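Local coordinates for protein beta-n-acetylhexosaminidase (Streptococcus pneumoniae, PDB 4AZC) that probably removes terminal N-acetylhexosamine residues from glycans as a family 20 glycoside hydrolase, working through a TIM-barrel catalytic module, at residues B[50-55]-B[81-86]; B[175-180]-B[220-225]; B[279-284]-B[340-345]. All coordinates share one frame; numbering follows the deposited sequence.

Overall arrangement
Along the chain the three contacts follow in series, with none nested or crossed, and all belong to the family 20 catalytic barrel. Interaction 1 comes first: it closes the excursion after strand 41-45, joining loop 50-55 to the C-terminal end of helix 69-83. Interaction 2 then pairs neighbouring parallel strands 176-180 and 223-227, with helices 193-199 and 203-219 in the connection. Interaction 3 comes last, setting segment 279-284 against helix 339-351, which follows strand 321-329. Interactions 2 and 3 reach the same sheet, yet their centres lie 26 Å apart; the centre of interaction 1 is 22 Å from each.

Interaction 1. Residues B[50-55]-B[81-86]; sequences GLRFLL and KAYYDD
A loop-to-helix-end junction near the ligand pocket is built here around the guanidinium of Arg52, which meets the backbone where helix 69-83 gives way to loop at Tyr84. Arg52 NH2 donates to Tyr84 O at 3.2 Å, with a nearly straight N-H...O angle of 169°. The acceptor lies in the guanidinium plane, at its edge. Water 1 makes a second, indirect link: it accepts from Arg52 NH1 at 2.7 Å and donates to Tyr84 O at 2.7 Å, so Tyr84 O takes Arg52 NH2 and the water, with a further weak bond from Asp86 N. The Arg52 chain is extended from CG to NE, which carries the charged group across to this carbonyl. Tyr84 CD2 packs 3.8 Å from Arg52 NH2, the ring standing 80° from the guanidinium plane and therefore not stacked on it. Tyr83 CD2 comes within 3.7 Å of Gly50 N. The guanidinium has further partners: NH1 donates to Thr90 O and NH2 to the backbone O of Arg19, a pocket residue, while Asp86 OD1 accepts from Asn88 N and OD2 from Tyr21 N. Around this junction Leu51 and Leu54 rest on Ile76 of helix 69-83, and Leu55 touches Phe169 of helix 153-170.

Interaction 2. Residues B[175-180]-B[220-225]; sequences KIFNFG and RGLQPM
Strands 176-180 and 223-225 are neighbours in the TIM barrel, joined by a beta-alpha-beta crossover through helices 193-199 and 203-219. Their parallel pairing is shown by the ladder of backbone bonds and the 31° angle between their short axes. Four hydrogen bonds alternate in direction. Gln223 N donates to Lys175 O, Phe177 N to Gln223 O, Met225 N to Phe177 O, and Phe179 N to Met225 O, all at 2.9 to 3.0 Å. Ile176 is thereby set beside Gln223, Phe177 beside Pro224 and Asn178 beside Met225. At the start of the ladder water 2 also donates to Lys175 O, at 2.8 Å. At its other end Met225 O, besides taking its bond, lies over one face of the Phe179 ring, offset toward the rim.

Among the polar side chains, Asn178 OD1 accepts from Gly180 N, two residues on, at 2.9 Å: an Asx turn. The donor stands 49° out of the amide plane, so the bond is not directed at a lone pair. Asn178 ND2 is satisfied by His43 NE2.

Apolar contacts fall on both faces of the pair. On the face of Ile176, Asn178 and Met225, Ile176 CG2 lies 3.6 Å from Met225 CB; CG2 is the branch anti to the backbone N, the chi1 of -57° having turned CG1 toward Gln223 CB. On the other face, Phe177 CB meets Leu222 CD1 at 4.1 Å. Phe179 presents a ring edge to Pro224 CB at 3.7 Å.

The pair is flanked by strand 110-117, which bonds to Asn178, and by strand 246-249, which bonds to Pro224. Helix 153-170 packs against Phe177 and Leu222, while helix 203-219 packs against Phe179 and Pro224.

Interaction 3. Residues B[279-284]-B[340-345]; sequences WYYILG and EEIFEL. With NGW ((2S,3aR,5R,6S,7R,7aR)-5-(hydroxymethyl)-2-methyl-2,3a,5,6,7,7a-hexahydro-1H-pyrano[3,2-d][1,3]thiazole-6,7-diol), chain K.
This is a strand-to-helix contact in the TIM-barrel domain: segment 279-284, with its short strand 281-282 paired to strand 321-329, packs against helix 339-351. The evidence is one polar bond and a small apolar cluster, both centred on Tyr281. Its CG is anti to the backbone N (chi1 173°), directing the ring to the helix, whereas the preceding Tyr280 points away from it.

Apolar contacts run along the ring and its stem. Leu345 CD2 touches Tyr281 CB at 3.6 Å. Ile342 CD1 lies in the ring plane at its edge, 3.8 Å from Tyr281 CE2, and the same methyl is 3.8 Å from Leu283 CD2, so it sits against two residues of the segment. Ile342 also rests on Ile328 and Leu345 on Leu326, both in strand 321-329, and Leu345 reaches Ala297 of helix 294-303.

The opposite side of the segment serves the ligand pocket. Tyr280 OH is 3.0 Å from NGW S1, and Ile282 CG1 is 3.7 Å from NGW C6; Tyr280 also meets Trp329 edge-to-face. Alternate residues thus serve ligand and helix.

At the far end of its ring, Tyr281 OH donates to Glu341 OE1 at 2.5 Å, approaching from above a carboxylate plane turned 84° from the ring, and weakly accepts from Gly284 N at 3.3 Å.

Interaction 1. Residues B[50-55]-B[81-86]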
loop_
_atom_site.group_PDB
_atom_site.type_symbol
_atom_site.label_atom_id
_atom_site.label_comp_id
_atom_site.label_asym_id
_atom_site.label_seq_id
_atom_site.Cartn_x
_atom_site.Cartn_y
_atom_site.Cartn_z
ATOM N N GLY B 50 -7.307 -10.203 -8.213
ATOM C CA GLY B 50 -6.217 -10.889 -8.911
ATOM C C GLY B 50 -5.010 -11.049 -7.996
ATOM O O GLY B 50 -4.890 -10.351 -6.982
ATOM N N LEU B 51 -4.127 -11.983 -8.333
ATOM C CA LEU B 51 -2.867 -12.139 -7.604
ATOM C C LEU B 51 -1.733 -11.980 -8.598
ATOM O O LEU B 51 -1.468 -12.875 -9.396
ATOM C CB LEU B 51 -2.795 -13.482 -6.867
ATOM C CG LEU B 51 -1.511 -13.847 -6.103
ATOM C CD1 LEU B 51 -1.111 -12.784 -5.069
ATOM C CD2 LEU B 51 -1.662 -15.201 -5.430
ATOM N N ARG B 52 -1.075 -10.826 -8.549
ATOM C CA ARG B 52 -0.208 -10.401 -9.642
ATOM C C ARG B 52 1.260 -10.337 -9.239
ATOM O O ARG B 52 2.000 -9.453 -9.676
ATOM C CB ARG B 52 -0.701 -9.063 -10.212
ATOM C CG ARG B 52 -2.158 -9.104 -10.673
ATOM C CD ARG B 52 -2.506 -8.055 -11.747
ATOM N NE ARG B 52 -3.908 -8.185 -12.169
ATOM C CZ ARG B 52 -4.337 -8.963 -13.169
ATOM N NH1 ARG B 52 -3.479 -9.680 -13.894
ATOM N NH2 ARG B 52 -5.631 -9.018 -13.458
ATOM N N PHE B 53 1.662 -11.282 -8.391
ATOM C CA PHE B 53 3.041 -11.412 -7.937
ATOM C C PHE B 53 3.337 -12.885 -7.710
ATOM O O PHE B 53 2.614 -13.555 -6.971
ATOM C CB PHE B 53 3.272 -10.604 -6.643
ATOM C CG PHE B 53 4.684 -10.701 -6.090
ATOM C CD1 PHE B 53 5.797 -10.676 -6.941
ATOM C CD2 PHE B 53 4.898 -10.790 -4.712
ATOM C CE1 PHE B 53 7.098 -10.762 -6.426
ATOM C CE2 PHE B 53 6.187 -10.869 -4.187
ATOM C CZ PHE B 53 7.291 -10.857 -5.042
ATOM N N LEU B 54 4.387 -13.387 -8.359
ATOM C CA LEU B 54 4.853 -14.763 -8.124
ATOM C C LEU B 54 6.297 -14.780 -7.641
ATOM O O LEU B 54 7.160 -14.161 -8.272
ATOM C CB LEU B 54 4.776 -15.597 -9.412
ATOM C CG LEU B 54 3.426 -15.885 -10.068
ATOM C CD1 LEU B 54 3.643 -16.548 -11.438
ATOM C CD2 LEU B 54 2.561 -16.761 -9.160
ATOM N N LEU B 55 6.566 -15.508 -6.559
ATOM C CA LEU B 55 7.956 -15.748 -6.128
ATOM C C LEU B 55 8.643 -16.756 -7.047
ATOM O O LEU B 55 7.980 -17.555 -7.699
ATOM C CB LEU B 55 8.005 -16.251 -4.678
ATOM C CG LEU B 55 7.227 -15.398 -3.670
ATOM C CD1 LEU B 55 7.096 -16.109 -2.344
ATOM C CD2 LEU B 55 7.874 -14.024 -3.497
ATOM N N LYS B 81 -6.037 -14.952 -14.229
ATOM C CA LYS B 81 -6.635 -14.804 -15.566
ATOM C C LYS B 81 -8.145 -14.989 -15.540
ATOM O O LYS B 81 -8.863 -14.280 -16.245
ATOM C CB LYS B 81 -5.983 -15.747 -16.576
ATOM C CG LYS B 81 -4.649 -15.230 -17.077
ATOM C CD LYS B 81 -4.047 -16.170 -18.101
ATOM C CE LYS B 81 -2.877 -15.507 -18.796
ATOM N NZ LYS B 81 -2.399 -16.363 -19.907
ATOM N N ALA B 82 -8.615 -15.913 -14.705
ATOM C CA ALA B 82 -10.051 -16.135 -14.497
ATOM C C ALA B 82 -10.763 -14.900 -13.937
ATOM O O ALA B 82 -11.886 -14.592 -14.334
ATOM C CB ALA B 82 -10.288 -17.345 -13.593
ATOM N N TYR B 83 -10.107 -14.192 -13.023
ATOM C CA TYR B 83 -10.644 -12.920 -12.536
ATOM C C TYR B 83 -10.656 -11.872 -13.665
ATOM O O TYR B 83 -11.687 -11.256 -13.949
ATOM C CB TYR B 83 -9.859 -12.398 -11.317
ATOM C CG TYR B 83 -10.135 -10.937 -11.076
ATOM C CD1 TYR B 83 -11.379 -10.511 -10.595
ATOM C CD2 TYR B 83 -9.181 -9.973 -11.384
ATOM C CE1 TYR B 83 -11.652 -9.165 -10.406
ATOM C CE2 TYR B 83 -9.445 -8.622 -11.204
ATOM C CZ TYR B 83 -10.678 -8.227 -10.710
ATOM O OH TYR B 83 -10.932 -6.887 -10.543
ATOM N N TYR B 84 -9.500 -11.669 -14.288
ATOM C CA TYR B 84 -9.364 -10.737 -15.410
ATOM C C TYR B 84 -8.092 -11.067 -16.160
ATOM O O TYR B 84 -6.989 -11.014 -15.599
ATOM C CB TYR B 84 -9.374 -9.265 -14.949
ATOM C CG TYR B 84 -9.054 -8.261 -16.043
ATOM C CD1 TYR B 84 -9.793 -8.232 -17.238
ATOM C CD2 TYR B 84 -8.019 -7.343 -15.893
ATOM C CE1 TYR B 84 -9.495 -7.324 -18.251
ATOM C CE2 TYR B 84 -7.723 -6.412 -16.900
ATOM C CZ TYR B 84 -8.465 -6.413 -18.074
ATOM O OH TYR B 84 -8.177 -5.511 -19.082
ATOM N N ASP B 85 -8.254 -11.446 -17.422
ATOM C CA ASP B 85 -7.127 -11.853 -18.241
ATOM C C ASP B 85 -6.587 -10.608 -18.914
ATOM O O ASP B 85 -6.846 -10.359 -20.091
ATOM C CB ASP B 85 -7.554 -12.920 -19.260
ATOM C CG ASP B 85 -6.379 -13.492 -20.062
ATOM O OD1 ASP B 85 -5.217 -13.038 -19.903
ATOM O OD2 ASP B 85 -6.631 -14.411 -20.862
ATOM N N ASP B 86 -5.841 -9.827 -18.132
ATOM C CA ASP B 86 -5.247 -8.573 -18.574
ATOM C C ASP B 86 -4.309 -8.772 -19.768
ATOM O O ASP B 86 -3.336 -9.519 -19.677
ATOM C CB ASP B 86 -4.482 -7.923 -17.415
ATOM C CG ASP B 86 -4.279 -6.435 -17.605
ATOM O OD1 ASP B 86 -4.117 -5.982 -18.756
ATOM O OD2 ASP B 86 -4.273 -5.709 -16.591
HETATM O O HOH W 1 -4.370 -11.450 -15.748
#

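Interaction 2. Residues B[175-180]-B[220-225]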
loop_
_atom_site.group_PDB
_atom_site.type_symbol
_atom_site.label_atom_id
_atom_site.label_comp_id
_atom_site.label_asym_id
_atom_site.label_seq_id
_atom_site.Cartn_x
_atom_site.Cartn_y
_atom_site.Cartn_z
ATOM N N LYS B 175 9.154 -2.435 5.663
ATOM C CA LYS B 175 8.840 -2.273 7.087
ATOM C C LYS B 175 7.457 -2.824 7.398
ATOM O O LYS B 175 7.227 -3.347 8.495
ATOM C CB LYS B 175 8.930 -0.795 7.531
ATOM C CG LYS B 175 10.338 -0.170 7.591
ATOM C CD LYS B 175 10.215 1.352 7.866
ATOM C CE LYS B 175 11.556 2.092 8.036
ATOM N NZ LYS B 175 12.350 2.270 6.790
ATOM N N ILE B 176 6.543 -2.705 6.432
ATOM C CA ILE B 176 5.126 -3.007 6.662
ATOM C C ILE B 176 4.587 -4.049 5.671
ATOM O O ILE B 176 5.075 -4.140 4.541
ATOM C CB ILE B 176 4.260 -1.700 6.575
ATOM C CG1 ILE B 176 4.753 -0.632 7.571
ATOM C CG2 ILE B 176 2.760 -1.994 6.810
ATOM C CD1 ILE B 176 4.275 0.800 7.247
ATOM N N PHE B 177 3.594 -4.832 6.100
ATOM C CA PHE B 177 2.864 -5.767 5.233
ATOM C C PHE B 177 1.363 -5.626 5.515
ATOM O O PHE B 177 0.920 -5.737 6.662
ATOM C CB PHE B 177 3.306 -7.212 5.500
ATOM C CG PHE B 177 2.715 -8.226 4.552
ATOM C CD1 PHE B 177 1.430 -8.732 4.758
ATOM C CD2 PHE B 177 3.462 -8.700 3.472
ATOM C CE1 PHE B 177 0.887 -9.680 3.900
ATOM C CE2 PHE B 177 2.925 -9.657 2.591
ATOM C CZ PHE B 177 1.633 -10.147 2.812
ATOM N N ASN B 178 0.591 -5.363 4.468
ATOM C CA ASN B 178 -0.838 -5.123 4.610
ATOM C C ASN B 178 -1.554 -6.386 4.200
ATOM O O ASN B 178 -1.508 -6.776 3.035
ATOM C CB ASN B 178 -1.286 -3.937 3.731
ATOM C CG ASN B 178 -2.783 -3.580 3.904
ATOM O OD1 ASN B 178 -3.497 -4.157 4.724
ATOM N ND2 ASN B 178 -3.248 -2.613 3.124
ATOM N N PHE B 179 -2.193 -7.039 5.169
ATOM C CA PHE B 179 -2.919 -8.264 4.873
ATOM C C PHE B 179 -4.429 -8.028 4.616
ATOM O O PHE B 179 -5.204 -8.962 4.438
ATOM C CB PHE B 179 -2.617 -9.337 5.923
ATOM C CG PHE B 179 -2.971 -8.948 7.327
ATOM C CD1 PHE B 179 -4.298 -8.951 7.755
ATOM C CD2 PHE B 179 -1.975 -8.616 8.238
ATOM C CE1 PHE B 179 -4.625 -8.609 9.072
ATOM C CE2 PHE B 179 -2.292 -8.273 9.545
ATOM C CZ PHE B 179 -3.616 -8.270 9.965
ATOM N N GLY B 180 -4.817 -6.757 4.584
ATOM C CA GLY B 180 -6.134 -6.341 4.108
ATOM C C GLY B 180 -7.306 -6.552 5.054
ATOM O O GLY B 180 -7.541 -5.743 5.945
ATOM N N ARG B 220 7.867 -12.311 11.686
ATOM C CA ARG B 220 8.776 -12.085 10.561
ATOM C C ARG B 220 9.325 -10.650 10.485
ATOM O O ARG B 220 9.872 -10.254 9.458
ATOM C CB ARG B 220 8.075 -12.456 9.242
ATOM C CG ARG B 220 7.829 -13.959 9.067
ATOM C CD ARG B 220 6.713 -14.217 8.054
ATOM N NE ARG B 220 6.489 -15.642 7.830
ATOM C CZ ARG B 220 5.701 -16.406 8.581
ATOM N NH1 ARG B 220 5.056 -15.891 9.622
ATOM N NH2 ARG B 220 5.569 -17.699 8.303
ATOM N N GLY B 221 9.196 -9.871 11.557
ATOM C CA GLY B 221 9.759 -8.514 11.583
ATOM C C GLY B 221 9.064 -7.536 10.648
ATOM O O GLY B 221 9.667 -6.569 10.169
ATOM N N LEU B 222 7.794 -7.801 10.371
ATOM C CA LEU B 222 6.993 -6.908 9.567
ATOM C C LEU B 222 5.901 -6.277 10.433
ATOM O O LEU B 222 5.215 -6.976 11.168
ATOM C CB LEU B 222 6.379 -7.681 8.392
ATOM C CG LEU B 222 7.292 -8.064 7.220
ATOM C CD1 LEU B 222 6.728 -9.270 6.439
ATOM C CD2 LEU B 222 7.471 -6.879 6.303
ATOM N N GLN B 223 5.755 -4.960 10.353
ATOM C CA GLN B 223 4.639 -4.266 10.976
ATOM C C GLN B 223 3.337 -4.621 10.249
ATOM O O GLN B 223 3.187 -4.297 9.072
ATOM C CB GLN B 223 4.880 -2.752 10.935
ATOM C CG GLN B 223 3.666 -1.893 11.293
ATOM C CD GLN B 223 3.246 -2.023 12.756
ATOM O OE1 GLN B 223 2.176 -2.555 13.070
ATOM N NE2 GLN B 223 4.085 -1.525 13.653
ATOM N N PRO B 224 2.390 -5.278 10.949
ATOM C CA PRO B 224 1.115 -5.626 10.316
ATOM C C PRO B 224 0.247 -4.402 10.040
ATOM O O PRO B 224 0.124 -3.513 10.890
ATOM C CB PRO B 224 0.433 -6.531 11.352
ATOM C CG PRO B 224 1.065 -6.157 12.655
ATOM C CD PRO B 224 2.467 -5.743 12.346
ATOM N N MET B 225 -0.322 -4.368 8.835
ATOM C CA MET B 225 -1.312 -3.379 8.455
ATOM C C MET B 225 -2.561 -4.143 8.000
ATOM O O MET B 225 -2.451 -5.218 7.395
ATOM C CB MET B 225 -0.780 -2.507 7.317
ATOM C CG MET B 225 -1.585 -1.223 7.021
ATOM S SD MET B 225 -0.675 -0.222 5.820
ATOM C CE MET B 225 -1.754 -0.156 4.408
HETATM O O HOH W 2 9.131 -3.168 10.499
#

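Interaction 3. Residues B[279-284]-B[340-345]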
loop_
_atom_site.group_PDB
_atom_site.type_symbol
_atom_site.label_atom_id
_atom_site.label_comp_id
_atom_site.label_asym_id
_atom_site.label_seq_id
_atom_site.Cartn_x
_atom_site.Cartn_y
_atom_site.Cartn_z
ATOM N N TRP B 279 -10.238 10.855 -1.007
ATOM C CA TRP B 279 -9.143 11.024 -1.964
ATOM C C TRP B 279 -9.074 9.944 -3.039
ATOM O O TRP B 279 -8.178 9.976 -3.887
ATOM C CB TRP B 279 -7.806 11.120 -1.228
ATOM C CG TRP B 279 -7.752 12.245 -0.192
ATOM C CD1 TRP B 279 -8.179 13.541 -0.346
ATOM C CD2 TRP B 279 -7.194 12.164 1.126
ATOM N NE1 TRP B 279 -7.937 14.260 0.801
ATOM C CE2 TRP B 279 -7.330 13.438 1.719
ATOM C CE3 TRP B 279 -6.593 11.131 1.865
ATOM C CZ2 TRP B 279 -6.904 13.705 3.021
ATOM C CZ3 TRP B 279 -6.168 11.398 3.160
ATOM C CH2 TRP B 279 -6.317 12.679 3.721
ATOM N N TYR B 280 -10.020 9.005 -3.010
ATOM C CA TYR B 280 -10.046 7.880 -3.958
ATOM C C TYR B 280 -10.231 8.287 -5.397
ATOM O O TYR B 280 -11.060 9.129 -5.712
ATOM C CB TYR B 280 -11.201 6.913 -3.638
ATOM C CG TYR B 280 -10.931 5.992 -2.492
ATOM C CD1 TYR B 280 -9.785 6.145 -1.701
ATOM C CD2 TYR B 280 -11.837 4.995 -2.157
ATOM C CE1 TYR B 280 -9.536 5.307 -0.627
ATOM C CE2 TYR B 280 -11.586 4.145 -1.075
ATOM C CZ TYR B 280 -10.433 4.316 -0.316
ATOM O OH TYR B 280 -10.168 3.488 0.754
ATOM N N TYR B 281 -9.485 7.627 -6.272
ATOM C CA TYR B 281 -9.769 7.660 -7.693
ATOM C C TYR B 281 -9.796 6.235 -8.240
ATOM O O TYR B 281 -8.844 5.478 -8.067
ATOM C CB TYR B 281 -8.762 8.522 -8.456
ATOM C CG TYR B 281 -8.949 8.434 -9.957
ATOM C CD1 TYR B 281 -10.199 8.682 -10.539
ATOM C CD2 TYR B 281 -7.882 8.096 -10.796
ATOM C CE1 TYR B 281 -10.389 8.590 -11.910
ATOM C CE2 TYR B 281 -8.060 8.001 -12.184
ATOM C CZ TYR B 281 -9.314 8.253 -12.725
ATOM O OH TYR B 281 -9.499 8.174 -14.080
ATOM N N ILE B 282 -10.909 5.894 -8.885
ATOM C CA ILE B 282 -11.126 4.585 -9.488
ATOM C C ILE B 282 -10.926 4.780 -10.981
ATOM O O ILE B 282 -11.606 5.606 -11.597
ATOM C CB ILE B 282 -12.569 4.056 -9.217
ATOM C CG1 ILE B 282 -12.735 3.614 -7.762
ATOM C CG2 ILE B 282 -12.934 2.884 -10.161
ATOM C CD1 ILE B 282 -13.265 4.685 -6.838
ATOM N N LEU B 283 -9.992 4.032 -11.559
ATOM C CA LEU B 283 -9.664 4.203 -12.971
ATOM C C LEU B 283 -10.918 4.245 -13.846
ATOM O O LEU B 283 -11.764 3.355 -13.772
ATOM C CB LEU B 283 -8.690 3.118 -13.452
ATOM C CG LEU B 283 -7.365 2.946 -12.701
ATOM C CD1 LEU B 283 -6.498 1.917 -13.407
ATOM C CD2 LEU B 283 -6.619 4.267 -12.532
ATOM N N GLY B 284 -11.035 5.307 -14.644
ATOM C CA GLY B 284 -12.132 5.467 -15.606
ATOM C C GLY B 284 -13.461 5.931 -15.037
ATOM O O GLY B 284 -14.434 6.061 -15.779
ATOM N N GLU B 340 -0.967 10.342 -16.397
ATOM C CA GLU B 340 -1.109 11.782 -16.180
ATOM C C GLU B 340 -2.244 12.139 -15.196
ATOM O O GLU B 340 -2.141 13.110 -14.438
ATOM C CB GLU B 340 -1.224 12.544 -17.519
ATOM C CG GLU B 340 -2.487 12.271 -18.354
ATOM C CD GLU B 340 -2.425 11.009 -19.211
ATOM O OE1 GLU B 340 -1.440 10.236 -19.134
ATOM O OE2 GLU B 340 -3.387 10.794 -19.975
ATOM N N GLU B 341 -3.316 11.356 -15.210
ATOM C CA GLU B 341 -4.395 11.520 -14.240
ATOM C C GLU B 341 -3.882 11.275 -12.830
ATOM O O GLU B 341 -4.158 12.061 -11.931
ATOM C CB GLU B 341 -5.538 10.548 -14.514
ATOM C CG GLU B 341 -6.329 10.816 -15.782
ATOM C CD GLU B 341 -7.561 9.934 -15.866
ATOM O OE1 GLU B 341 -7.469 8.738 -15.500
ATOM O OE2 GLU B 341 -8.622 10.434 -16.288
ATOM N N ILE B 342 -3.144 10.180 -12.647
ATOM C CA ILE B 342 -2.670 9.787 -11.323
ATOM C C ILE B 342 -1.628 10.784 -10.811
ATOM O O ILE B 342 -1.667 11.189 -9.645
ATOM C CB ILE B 342 -2.160 8.312 -11.302
ATOM C CG1 ILE B 342 -3.330 7.331 -11.121
ATOM C CG2 ILE B 342 -1.157 8.085 -10.177
ATOM C CD1 ILE B 342 -4.313 7.256 -12.302
ATOM N N PHE B 343 -0.734 11.207 -11.700
ATOM C CA PHE B 343 0.252 12.235 -11.371
ATOM C C PHE B 343 -0.414 13.566 -10.989
ATOM O O PHE B 343 0.020 14.225 -10.050
ATOM C CB PHE B 343 1.254 12.419 -12.523
ATOM C CG PHE B 343 2.300 11.314 -12.621
ATOM C CD1 PHE B 343 2.137 10.100 -11.959
ATOM C CD2 PHE B 343 3.437 11.494 -13.405
ATOM C CE1 PHE B 343 3.098 9.089 -12.058
ATOM C CE2 PHE B 343 4.418 10.485 -13.510
ATOM C CZ PHE B 343 4.248 9.284 -12.837
ATOM N N GLU B 344 -1.472 13.951 -11.700
ATOM C CA GLU B 344 -2.201 15.174 -11.349
ATOM C C GLU B 344 -2.761 15.092 -9.924
ATOM O O GLU B 344 -2.606 16.028 -9.127
ATOM C CB GLU B 344 -3.329 15.474 -12.354
ATOM C CG GLU B 344 -3.907 16.881 -12.194
ATOM C CD GLU B 344 -5.107 17.158 -13.087
ATOM O OE1 GLU B 344 -5.468 16.302 -13.917
ATOM O OE2 GLU B 344 -5.700 18.244 -12.953
ATOM N N LEU B 345 -3.410 13.978 -9.605
ATOM C CA LEU B 345 -3.955 13.785 -8.258
ATOM C C LEU B 345 -2.849 13.700 -7.185
ATOM O O LEU B 345 -2.980 14.281 -6.111
ATOM C CB LEU B 345 -4.866 12.553 -8.228
ATOM C CG LEU B 345 -5.533 12.141 -6.917
ATOM C CD1 LEU B 345 -6.375 13.258 -6.328
ATOM C CD2 LEU B 345 -6.377 10.904 -7.135
HETATM O O4 NGW K . -11.503 -0.686 -4.929
HETATM C C4 NGW K . -12.315 -0.544 -3.773
HETATM C C3 NGW K . -11.701 -1.326 -2.619
HETATM C C5 NGW K . -12.392 0.940 -3.401
HETATM O O3 NGW K . -11.574 -2.703 -2.989
HETATM C C2 NGW K . -12.572 -1.159 -1.348
HETATM N N2 NGW K . -11.872 -1.652 -0.137
HETATM C C1 NGW K . -12.896 0.330 -1.063
HETATM C C7 NGW K . -10.728 -0.769 0.160
HETATM C C8 NGW K . -10.371 -0.891 1.640
HETATM S S1 NGW K . -11.339 0.899 -0.268
HETATM O O5 NGW K . -13.280 1.073 -2.273
HETATM C C6 NGW K . -12.948 1.794 -4.559
HETATM O O6 NGW K . -14.243 1.313 -4.945
#